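Local coordinates for substrate-binding protein (Synechococcus sp., PDB 6WPN) that probably binds a sugar or oligosaccharide in the periplasm as the substrate-binding component of a transport system, at residues N97-K101 and G102-D106. Sequence-based numbering, arbitrary orientation.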
loop_
_atom_site.group_PDB
_atom_site.type_symbol
_atom_site.label_atom_id
_atom_site.label_comp_id
_atom_site.label_asym_id
_atom_site.label_seq_id
_atom_site.Cartn_x
_atom_site.Cartn_y
_atom_site.Cartn_z
ATOM N N ASN A 97 -7.087 -14.317 -0.064
ATOM C CA ASN A 97 -8.507 -14.657 -0.011
ATOM C C ASN A 97 -8.932 -15.458 -1.237
ATOM O O ASN A 97 -9.679 -16.437 -1.120
ATOM C CB ASN A 97 -9.351 -13.382 0.115
ATOM C CG ASN A 97 -10.028 -13.249 1.477
ATOM O OD1 ASN A 97 -9.859 -14.091 2.357
ATOM N ND2 ASN A 97 -10.802 -12.183 1.648
ATOM N N LEU A 98 -8.448 -15.072 -2.420
ATOM C CA LEU A 98 -8.833 -15.776 -3.640
ATOM C C LEU A 98 -8.139 -17.127 -3.753
ATOM O O LEU A 98 -8.743 -18.100 -4.219
ATOM C CB LEU A 98 -8.521 -14.920 -4.865
ATOM C CG LEU A 98 -9.297 -13.613 -5.025
ATOM C CD1 LEU A 98 -8.833 -12.870 -6.266
ATOM C CD2 LEU A 98 -10.782 -13.884 -5.098
ATOM N N ALA A 99 -6.876 -17.215 -3.327
ATOM C CA ALA A 99 -6.133 -18.453 -3.528
ATOM C C ALA A 99 -6.527 -19.535 -2.538
ATOM O O ALA A 99 -6.398 -20.723 -2.849
ATOM C CB ALA A 99 -4.633 -18.192 -3.424
ATOM N N SER A 100 -6.993 -19.155 -1.346
ATOM C CA SER A 100 -7.482 -20.149 -0.400
ATOM C C SER A 100 -8.714 -20.868 -0.934
ATOM O O SER A 100 -9.062 -21.942 -0.433
ATOM C CB SER A 100 -7.788 -19.499 0.950
ATOM O OG SER A 100 -8.829 -18.544 0.838
ATOM N N LYS A 101 -9.378 -20.291 -1.935
ATOM C CA LYS A 101 -10.583 -20.846 -2.531
ATOM C C LYS A 101 -10.329 -21.501 -3.884
ATOM O O LYS A 101 -11.287 -21.792 -4.606
ATOM C CB LYS A 101 -11.631 -19.738 -2.680
ATOM C CG LYS A 101 -12.494 -19.492 -1.444
ATOM C CD LYS A 101 -11.665 -19.324 -0.179
ATOM C CE LYS A 101 -12.474 -18.790 0.988
ATOM N NZ LYS A 101 -11.703 -18.909 2.259
ATOM N N GLY A 102 -9.071 -21.739 -4.242
ATOM C CA GLY A 102 -8.752 -22.396 -5.498
ATOM C C GLY A 102 -9.073 -21.601 -6.746
ATOM O O GLY A 102 -9.292 -22.192 -7.807
ATOM N N GLY A 103 -9.087 -20.274 -6.657
ATOM C CA GLY A 103 -9.434 -19.443 -7.793
ATOM C C GLY A 103 -8.296 -18.970 -8.671
ATOM O O GLY A 103 -8.550 -18.395 -9.732
ATOM N N LEU A 104 -7.048 -19.184 -8.274
ATOM C CA LEU A 104 -5.908 -18.710 -9.044
ATOM C C LEU A 104 -5.126 -19.880 -9.621
ATOM O O LEU A 104 -4.940 -20.907 -8.961
ATOM C CB LEU A 104 -4.988 -17.849 -8.176
ATOM C CG LEU A 104 -5.660 -16.601 -7.607
ATOM C CD1 LEU A 104 -4.644 -15.705 -6.912
ATOM C CD2 LEU A 104 -6.406 -15.854 -8.704
ATOM N N THR A 105 -4.654 -19.707 -10.852
ATOM C CA THR A 105 -3.872 -20.746 -11.502
ATOM C C THR A 105 -2.504 -20.847 -10.847
ATOM O O THR A 105 -1.856 -19.835 -10.567
ATOM C CB THR A 105 -3.705 -20.439 -12.991
ATOM O OG1 THR A 105 -4.991 -20.338 -13.614
ATOM C CG2 THR A 105 -2.898 -21.531 -13.680
ATOM N N ASP A 106 -2.066 -22.075 -10.591
ATOM C CA ASP A 106 -0.680 -22.299 -10.207
ATOM C C ASP A 106 0.192 -22.079 -11.434
ATOM O O ASP A 106 0.202 -22.901 -12.356
ATOM C CB ASP A 106 -0.497 -23.701 -9.637
ATOM C CG ASP A 106 0.844 -23.881 -8.949
ATOM O OD1 ASP A 106 1.701 -22.976 -9.044
ATOM O OD2 ASP A 106 1.039 -24.927 -8.299
#
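Gly103 N donates to Leu98 O over 3.3 Å, and Gly102 N donates to Ala99 O over 3.2 Å; together with the positive phi of Gly102 (+67°), the C-prime residue, these two bonds make the Schellman motif that closes helix 92-99. The Gly102 N to Ala99 O bond also closes a type I turn from Ala99 to Gly102. The two bonds differ in approach. Gly103 N is tilted 29° from the carbonyl plane of Leu98, whereas Gly102 N stands well above that of Ala99. Leu98 O is gripped twice, because Lys101 N also donates to it, from the opposite face of the carbonyl plane.

The reversal brings Leu104 back against the last helical turn, where its branch point does one job and a methyl another: CG lies 4.3 Å from Leu98 CB, and CD1 lies 4.3 Å from Ala99 CB. Leu104 CB already points to the helix, and an extended chi2 (-173°) carries CD1 on to the alanine methyl. On the polar side, Ser100 OG donates to Asn97 O at 3.0 Å from above the carbonyl plane. Ser100 OG in turn accepts from Lys101 NZ at 3.2 Å, a bend at chi2 folding the lysine chain back along the turn.

Both leucines also touch Leu90 of strand 87-90, and Leu98 reaches Leu75 of helix 72-80, while Ile135 meets Ala99 and Leu104. At the cap and just past it, backbone hydrogen bonds join Gly103 with Arg306 and Thr105 with Val304, laying the chain that leaves helix 92-99 beside the residues that follow strand 295-303.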